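Local coordinates for universal stress protein (Archaeoglobus fulgidus, PDB 3LOQ) that binds adenosine monophosphate and probably takes part in the cell's response to stress, at residues Lys119-Tyr124 with Ser153-Tyr158; Met257-Ala262 with Met266-Gly271. All blocks are in the same frame, centred on the assembly; numbering follows the deposited sequence.

Interaction 1. Residues Lys119-Tyr124 with Ser153-Tyr158; sequences KASENY and SKVPVY
Val155 packs its two methyl groups against the turn that follows helix 113-121. Val155 CG1 lies 3.6 Å from Tyr124 O and 3.9 Å from Ser121 O, so this methyl meets two carbonyl oxygens at opposite ends of the turn. Val155 CG2 lies 4.0 Å from Ser121 CB. With CG1 anti to its own carbonyl carbon (chi1 -61°), the valine can present both branches to the turn at once. No hydrogen bond crosses between the segments.

The polar bonds stay within each segment's own neighbourhood. Residues Ser121 to Tyr124 form a type I beta turn, closed by Tyr124 N to Ser121 O at 3.0 Å. Ser121 turns its OG back to Ile118 O in the preceding helical turn, which leaves CB to meet the valine. On the other segment, Ser153 OG donates to Val155 O at 2.6 Å, with the donor tilted 25° from the carbonyl plane.

Glu122 OE2 and Lys154 NZ, opposite in charge, stay 5.1 Å apart, so any attraction is probably only long-range.

The contact joins two helix-to-strand connections, 113-121 to 126-130 and 145-152 to 157-160, in the AMP-binding half of the universal stress protein fold. Ile127 of strand 126-130 touches both Ser121 and Val155, and Leu26 of strand 24-28 also touches Ser121. The Tyr124 side chain rests on Ala24, Leu26 and Ile105. The join is therefore made by van der Waals packing, while each connection is shaped by its own hydrogen bonds.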
ATOM      1  N   LYS A 119     -12.389  -8.034  -5.589  1.00 46.88           N
ATOM      2  CA  LYS A 119     -13.457  -7.953  -6.578  1.00 53.78           C
ATOM      3  C   LYS A 119     -13.735  -6.496  -6.938  1.00 54.26           C
ATOM      4  O   LYS A 119     -13.734  -6.127  -8.122  1.00 52.45           O
ATOM      5  CB  LYS A 119     -14.719  -8.644  -6.050  1.00 55.40           C
ATOM      6  CG  LYS A 119     -15.852  -8.760  -7.048  1.00 66.11           C
ATOM      7  CD  LYS A 119     -17.079  -9.397  -6.394  1.00 79.42           C
ATOM      8  CE  LYS A 119     -18.378  -9.110  -7.160  1.00 86.99           C
ATOM      9  NZ  LYS A 119     -19.589  -9.311  -6.293  1.00 89.58           N
ATOM     10  N   ALA A 120     -13.947  -5.679  -5.904  1.00 46.48           N
ATOM     11  CA  ALA A 120     -14.211  -4.246  -6.047  1.00 47.88           C
ATOM     12  C   ALA A 120     -13.057  -3.477  -6.671  1.00 47.67           C
ATOM     13  O   ALA A 120     -13.267  -2.450  -7.316  1.00 52.45           O
ATOM     14  CB  ALA A 120     -14.563  -3.619  -4.661  1.00 33.70           C
ATOM     15  N   SER A 121     -11.835  -3.950  -6.461  1.00 50.73           N
ATOM     16  CA  SER A 121     -10.657  -3.171  -6.849  1.00 51.84           C
ATOM     17  C   SER A 121     -10.489  -3.048  -8.351  1.00 51.99           C
ATOM     18  O   SER A 121      -9.696  -2.230  -8.817  1.00 51.21           O
ATOM     19  CB  SER A 121      -9.380  -3.760  -6.255  1.00 44.43           C
ATOM     20  OG  SER A 121      -9.142  -5.043  -6.787  1.00 43.07           O
ATOM     21  N   GLU A 122     -11.219  -3.860  -9.108  1.00 57.53           N
ATOM     22  CA  GLU A 122     -11.142  -3.799 -10.568  1.00 64.92           C
ATOM     23  C   GLU A 122     -11.585  -2.429 -11.050  1.00 63.74           C
ATOM     24  O   GLU A 122     -11.139  -1.950 -12.090  1.00 64.41           O
ATOM     25  CB  GLU A 122     -12.004  -4.888 -11.202  1.00 75.37           C
ATOM     26  CG  GLU A 122     -11.520  -6.299 -10.907  1.00 87.36           C
ATOM     27  CD  GLU A 122     -12.589  -7.346 -11.170  1.00 97.97           C
ATOM     28  OE1 GLU A 122     -13.660  -6.978 -11.699  1.00100.93           O
ATOM     29  OE2 GLU A 122     -12.361  -8.533 -10.841  1.00 99.92           O
ATOM     30  N   ASN A 123     -12.443  -1.792 -10.263  1.00 62.35           N
ATOM     31  CA  ASN A 123     -12.944  -0.463 -10.584  1.00 61.62           C
ATOM     32  C   ASN A 123     -12.081   0.705 -10.099  1.00 55.40           C
ATOM     33  O   ASN A 123     -12.471   1.853 -10.286  1.00 58.82           O
ATOM     34  CB  ASN A 123     -14.362  -0.292 -10.028  1.00 66.75           C
ATOM     35  CG  ASN A 123     -15.340  -1.301 -10.602  1.00 67.13           C
ATOM     36  OD1 ASN A 123     -15.269  -1.654 -11.787  1.00 64.87           O
ATOM     37  ND2 ASN A 123     -16.260  -1.773  -9.764  1.00 64.62           N
ATOM     38  N   TYR A 124     -10.929   0.434  -9.477  1.00 43.20           N
ATOM     39  CA  TYR A 124     -10.123   1.515  -8.890  1.00 41.24           C
ATOM     40  C   TYR A 124      -8.680   1.477  -9.359  1.00 45.55           C
ATOM     41  O   TYR A 124      -8.250   0.496  -9.948  1.00 49.66           O
ATOM     42  CB  TYR A 124     -10.204   1.479  -7.352  1.00 47.63           C
ATOM     43  CG  TYR A 124     -11.593   1.780  -6.869  1.00 44.54           C
ATOM     44  CD1 TYR A 124     -12.574   0.792  -6.862  1.00 46.61           C
ATOM     45  CD2 TYR A 124     -11.947   3.066  -6.474  1.00 49.35           C
ATOM     46  CE1 TYR A 124     -13.880   1.078  -6.457  1.00 53.94           C
ATOM     47  CE2 TYR A 124     -13.247   3.360  -6.064  1.00 52.17           C
ATOM     48  CZ  TYR A 124     -14.206   2.361  -6.056  1.00 52.08           C
ATOM     49  OH  TYR A 124     -15.488   2.647  -5.652  1.00 56.79           O
ATOM     50  N   SER A 153      -4.080  -8.988  -5.243  1.00 36.73           N
ATOM     51  CA  SER A 153      -4.474  -7.758  -5.909  1.00 36.63           C
ATOM     52  C   SER A 153      -3.704  -7.560  -7.198  1.00 38.99           C
ATOM     53  O   SER A 153      -2.532  -7.934  -7.292  1.00 35.43           O
ATOM     54  CB  SER A 153      -4.290  -6.530  -5.013  1.00 31.11           C
ATOM     55  OG  SER A 153      -4.526  -5.349  -5.777  1.00 30.21           O
ATOM     56  N   LYS A 154      -4.363  -6.965  -8.189  1.00 36.26           N
ATOM     57  CA  LYS A 154      -3.687  -6.625  -9.443  1.00 49.48           C
ATOM     58  C   LYS A 154      -3.298  -5.146  -9.461  1.00 49.05           C
ATOM     59  O   LYS A 154      -2.336  -4.751 -10.115  1.00 57.63           O
ATOM     60  CB  LYS A 154      -4.544  -7.010 -10.667  1.00 49.02           C
ATOM     61  CG  LYS A 154      -4.711  -8.529 -10.842  1.00 57.38           C
ATOM     62  CD  LYS A 154      -5.524  -8.905 -12.085  1.00 70.67           C
ATOM     63  CE  LYS A 154      -7.003  -8.530 -11.937  1.00 85.42           C
ATOM     64  NZ  LYS A 154      -7.810  -8.798 -13.179  1.00 88.51           N
ATOM     65  N   VAL A 155      -4.042  -4.333  -8.729  1.00 40.92           N
ATOM     66  CA  VAL A 155      -3.698  -2.923  -8.580  1.00 41.60           C
ATOM     67  C   VAL A 155      -2.755  -2.780  -7.387  1.00 40.08           C
ATOM     68  O   VAL A 155      -2.665  -3.691  -6.553  1.00 36.09           O
ATOM     69  CB  VAL A 155      -4.957  -2.070  -8.351  1.00 46.16           C
ATOM     70  CG1 VAL A 155      -5.897  -2.186  -9.557  1.00 43.75           C
ATOM     71  CG2 VAL A 155      -5.671  -2.508  -7.064  1.00 39.38           C
ATOM     72  N   PRO A 156      -2.038  -1.649  -7.299  1.00 33.47           N
ATOM     73  CA  PRO A 156      -1.141  -1.488  -6.160  1.00 30.29           C
ATOM     74  C   PRO A 156      -1.915  -1.413  -4.856  1.00 32.21           C
ATOM     75  O   PRO A 156      -3.085  -1.026  -4.838  1.00 34.67           O
ATOM     76  CB  PRO A 156      -0.453  -0.155  -6.442  1.00 35.57           C
ATOM     77  CG  PRO A 156      -0.580   0.035  -7.904  1.00 32.82           C
ATOM     78  CD  PRO A 156      -1.919  -0.526  -8.244  1.00 36.42           C
ATOM     79  N   VAL A 157      -1.243  -1.797  -3.780  1.00 30.31           N
ATOM     80  CA  VAL A 157      -1.809  -1.828  -2.440  1.00 31.23           C
ATOM     81  C   VAL A 157      -0.889  -1.024  -1.536  1.00 35.89           C
ATOM     82  O   VAL A 157       0.304  -1.306  -1.458  1.00 38.86           O
ATOM     83  CB  VAL A 157      -1.902  -3.270  -1.917  1.00 31.49           C
ATOM     84  CG1 VAL A 157      -2.470  -3.291  -0.517  1.00 27.34           C
ATOM     85  CG2 VAL A 157      -2.751  -4.136  -2.884  1.00 28.12           C
ATOM     86  N   TYR A 158      -1.448  -0.028  -0.852  1.00 27.58           N
ATOM     87  CA  TYR A 158      -0.672   0.908  -0.055  1.00 28.48           C
ATOM     88  C   TYR A 158      -1.073   0.722   1.410  1.00 34.76           C
ATOM     89  O   TYR A 158      -2.221   0.992   1.775  1.00 33.90           O
ATOM     90  CB  TYR A 158      -0.990   2.339  -0.529  1.00 31.69           C
ATOM     91  CG  TYR A 158       0.124   3.359  -0.385  1.00 30.65           C
ATOM     92  CD1 TYR A 158       0.098   4.545  -1.117  1.00 38.15           C
ATOM     93  CD2 TYR A 158       1.195   3.146   0.481  1.00 29.42           C
ATOM     94  CE1 TYR A 158       1.108   5.494  -0.989  1.00 36.14           C
ATOM     95  CE2 TYR A 158       2.211   4.073   0.609  1.00 29.94           C
ATOM     96  CZ  TYR A 158       2.157   5.252  -0.124  1.00 35.44           C
ATOM     97  OH  TYR A 158       3.158   6.186   0.006  1.00 38.84           O
TER

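Interaction 2. Residues Met257-Ala262 with Met266-Gly271; sequences MGSRGA and MTMILG. With ACT (acetate ion), chain J; ACT (acetate ion), chain I; ACT (acetate ion), chain K; ACT (acetate ion), chain H.
Ser259 and Gly261 meet Met268 within the glycine-rich G-2X-G-9X-G-S motif of the universal stress proteins, here spanning Gly258, Gly261, Gly271 and Ser272. The loop after strand 254-258 faces helix 265-271. The selenomethionine at Met268 carries the contact through its terminal methyl. Met268 CE lies 3.4 Å from Ser259 OG and 4.0 Å from Gly261 CA. These are van der Waals contacts, and no hydrogen bond crosses here. Met268 CG is anti to the backbone N (chi1 -170°), which extends the chain from the helix to the loop.

Ser259 forms an ST turn, its OG accepting from Gly261 N at 3.1 Å with an N-H...O angle of 146°. Ser259 OG also donates to OXT of the chain K acetate at 3.2 Å. An alanine here would remove the acceptor of Gly261 N, and the turn is likely to be held less firmly, with the acetate short of a donor.

A second acetate, chain J, sits between loop and helix. Ala262 N makes a weak 3.3 Å bond to O of this acetate, and Met268 CB, CG and CE crowd its OXT. Arg260 NH1 reaches the chain I acetate, also weakly. The acetates probably come from the crystallisation liquor. Their gathering here is consistent with a loop suited to anions.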
HETATM    1  N   MSE A 257       7.741  -0.678  -3.252  1.00 34.57           N
HETATM    2  CA  MSE A 257       8.347  -1.950  -3.646  1.00 32.55           C
HETATM    3  C   MSE A 257       7.435  -2.727  -4.593  1.00 29.30           C
HETATM    4  O   MSE A 257       6.280  -2.356  -4.803  1.00 33.66           O
HETATM    5  CB  MSE A 257       8.697  -2.786  -2.405  1.00 32.27           C
HETATM    6  CG  MSE A 257       7.508  -3.180  -1.550  1.00 34.33           C
HETATM    7 SE   MSE A 257       8.019  -3.754   0.267  0.70 38.02          SE
HETATM    8  CE  MSE A 257       9.471  -4.984  -0.163  1.00 26.53           C
ATOM      9  N   GLY A 258       7.963  -3.800  -5.169  1.00 35.43           N
ATOM     10  CA  GLY A 258       7.192  -4.654  -6.047  1.00 36.59           C
ATOM     11  C   GLY A 258       6.976  -6.021  -5.439  1.00 35.66           C
ATOM     12  O   GLY A 258       7.743  -6.450  -4.594  1.00 42.78           O
ATOM     13  N   SER A 259       5.931  -6.715  -5.871  1.00 37.60           N
ATOM     14  CA  SER A 259       5.705  -8.084  -5.430  1.00 41.42           C
ATOM     15  C   SER A 259       5.000  -8.894  -6.493  1.00 40.01           C
ATOM     16  O   SER A 259       3.948  -8.476  -6.988  1.00 43.36           O
ATOM     17  CB  SER A 259       4.851  -8.117  -4.162  1.00 42.69           C
ATOM     18  OG  SER A 259       4.485  -9.458  -3.855  1.00 36.90           O
ATOM     19  N   ARG A 260       5.552 -10.062  -6.817  1.00 41.52           N
ATOM     20  CA  ARG A 260       4.936 -10.944  -7.804  1.00 50.20           C
ATOM     21  C   ARG A 260       3.815 -11.786  -7.182  1.00 53.84           C
ATOM     22  O   ARG A 260       3.077 -12.460  -7.895  1.00 57.93           O
ATOM     23  CB  ARG A 260       5.978 -11.850  -8.453  1.00 56.17           C
ATOM     24  CG  ARG A 260       6.538 -12.877  -7.517  1.00 68.93           C
ATOM     25  CD  ARG A 260       8.042 -12.934  -7.610  1.00 76.69           C
ATOM     26  NE  ARG A 260       8.495 -13.562  -8.844  1.00 86.63           N
ATOM     27  CZ  ARG A 260       9.592 -13.197  -9.504  1.00 96.21           C
ATOM     28  NH1 ARG A 260      10.346 -12.194  -9.053  1.00 97.22           N
ATOM     29  NH2 ARG A 260       9.935 -13.828 -10.623  1.00 96.77           N
ATOM     30  N   GLY A 261       3.681 -11.734  -5.860  1.00 48.64           N
ATOM     31  CA  GLY A 261       2.646 -12.490  -5.173  1.00 46.99           C
ATOM     32  C   GLY A 261       2.739 -13.984  -5.449  1.00 46.03           C
ATOM     33  O   GLY A 261       1.735 -14.646  -5.739  1.00 39.76           O
ATOM     34  N   ALA A 262       3.954 -14.514  -5.378  1.00 48.09           N
ATOM     35  CA  ALA A 262       4.185 -15.921  -5.677  1.00 57.58           C
ATOM     36  C   ALA A 262       3.699 -16.815  -4.537  1.00 53.79           C
ATOM     37  O   ALA A 262       3.392 -16.344  -3.437  1.00 51.96           O
ATOM     38  CB  ALA A 262       5.664 -16.173  -5.962  1.00 58.29           C
HETATM   39  N   MSE A 266       0.055 -18.164   2.729  1.00 47.14           N
HETATM   40  CA  MSE A 266       0.889 -18.753   3.780  1.00 49.95           C
HETATM   41  C   MSE A 266       2.359 -18.487   3.538  1.00 48.10           C
HETATM   42  O   MSE A 266       3.096 -18.077   4.434  1.00 49.09           O
HETATM   43  CB  MSE A 266       0.698 -20.272   3.826  1.00 51.25           C
HETATM   44  CG  MSE A 266       1.690 -20.988   4.753  1.00 50.03           C
HETATM   45 SE   MSE A 266       1.430 -20.385   6.603  0.80 67.99          SE
HETATM   46  CE  MSE A 266      -0.451 -20.871   6.833  1.00 47.00           C
ATOM     47  N   THR A 267       2.782 -18.768   2.319  1.00 47.86           N
ATOM     48  CA  THR A 267       4.171 -18.648   1.925  1.00 44.53           C
ATOM     49  C   THR A 267       4.609 -17.179   1.946  1.00 42.11           C
ATOM     50  O   THR A 267       5.743 -16.839   2.287  1.00 40.95           O
ATOM     51  CB  THR A 267       4.316 -19.240   0.526  1.00 52.20           C
ATOM     52  OG1 THR A 267       4.545 -20.650   0.657  1.00 64.24           O
ATOM     53  CG2 THR A 267       5.443 -18.606  -0.219  1.00 53.80           C
HETATM   54  N   MSE A 268       3.696 -16.299   1.586  1.00 34.97           N
HETATM   55  CA  MSE A 268       4.025 -14.888   1.579  1.00 38.76           C
HETATM   56  C   MSE A 268       4.260 -14.420   3.012  1.00 40.09           C
HETATM   57  O   MSE A 268       5.247 -13.736   3.299  1.00 32.70           O
HETATM   58  CB  MSE A 268       2.897 -14.096   0.931  1.00 36.65           C
HETATM   59  CG  MSE A 268       3.262 -12.644   0.652  1.00 45.78           C
HETATM   60 SE   MSE A 268       1.696 -11.628   0.091  0.80 54.03          SE
HETATM   61  CE  MSE A 268       2.467 -10.842  -1.526  1.00 53.42           C
ATOM     62  N   ILE A 269       3.361 -14.814   3.913  1.00 37.56           N
ATOM     63  CA  ILE A 269       3.440 -14.406   5.317  1.00 38.77           C
ATOM     64  C   ILE A 269       4.715 -14.914   5.967  1.00 43.41           C
ATOM     65  O   ILE A 269       5.415 -14.175   6.663  1.00 47.95           O
ATOM     66  CB  ILE A 269       2.240 -14.934   6.121  1.00 31.96           C
ATOM     67  CG1 ILE A 269       0.987 -14.157   5.750  1.00 32.36           C
ATOM     68  CG2 ILE A 269       2.496 -14.797   7.598  1.00 36.00           C
ATOM     69  CD1 ILE A 269      -0.313 -14.910   6.035  1.00 31.00           C
ATOM     70  N   LEU A 270       5.011 -16.183   5.714  1.00 38.33           N
ATOM     71  CA  LEU A 270       6.113 -16.879   6.355  1.00 46.16           C
ATOM     72  C   LEU A 270       7.447 -16.291   5.939  1.00 52.59           C
ATOM     73  O   LEU A 270       8.315 -16.041   6.781  1.00 51.26           O
ATOM     74  CB  LEU A 270       6.076 -18.358   5.969  1.00 46.96           C
ATOM     75  CG  LEU A 270       5.984 -19.440   7.040  1.00 52.07           C
ATOM     76  CD1 LEU A 270       5.536 -18.876   8.361  1.00 51.91           C
ATOM     77  CD2 LEU A 270       5.045 -20.539   6.576  1.00 50.35           C
ATOM     78  N   GLY A 271       7.624 -16.067   4.639  1.00 45.82           N
ATOM     79  CA  GLY A 271       8.944 -15.718   4.155  1.00 45.11           C
ATOM     80  C   GLY A 271       9.097 -14.571   3.169  1.00 47.38           C
ATOM     81  O   GLY A 271      10.180 -14.380   2.636  1.00 49.62           O
TER
HETATM   82  C   ACT J 278       5.455 -13.617  -2.369  1.00 78.29           C
HETATM   83  O   ACT J 278       6.012 -12.991  -3.321  1.00 69.58           O
HETATM   84  OXT ACT J 278       4.227 -13.396  -2.208  1.00 84.59           O
HETATM   85  CH3 ACT J 278       6.191 -14.584  -1.463  1.00 75.53           C
HETATM   86  C   ACT I 277       9.929 -10.100  -5.953  1.00 76.80           C
HETATM   87  O   ACT I 277      10.869 -10.452  -5.200  1.00 83.04           O
HETATM   88  OXT ACT I 277      10.272  -9.533  -7.045  1.00 72.33           O
HETATM   89  CH3 ACT I 277       8.501 -10.368  -5.525  1.00 57.02           C
HETATM   90  C   ACT K 279       8.069  -9.441  -1.624  1.00 85.69           C
HETATM   91  O   ACT K 279       8.802 -10.217  -0.958  1.00 83.79           O
HETATM   92  OXT ACT K 279       6.837  -9.747  -1.671  1.00 83.13           O
HETATM   93  CH3 ACT K 279       8.656  -8.228  -2.318  1.00 83.38           C
HETATM   94  C   ACT H 276      12.046  -5.624  -4.256  1.00 57.19           C
HETATM   95  O   ACT H 276      13.182  -5.268  -4.703  1.00 50.28           O
HETATM   96  OXT ACT H 276      11.019  -5.172  -4.893  1.00 42.78           O
HETATM   97  CH3 ACT H 276      11.961  -6.508  -3.004  1.00 40.54           C

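Interaction 1 is a buried contact in the N-terminal half, and interaction 2 is a surface contact in the C-terminal half. Their centres are about 17 Å apart and they do not touch, yet both adjoin one continuous beta sheet. Strand 157-160 pairs with strand 285-288, which in turn pairs with strand 254-258, so the two halves are joined edge to edge. The chemistry follows the place. In 119-124 with 153-158, valine methyls pack on a serine CB and on backbone carbonyls, beside the strands. In 257-262 with 266-271, a selenomethionine methyl meets a polar loop, whose N-H and hydroxyl groups also hold acetates, mostly weakly. The N-terminal half has AMP at its own glycine-rich motif, where Gly130, Arg132 and Ser144 bind it.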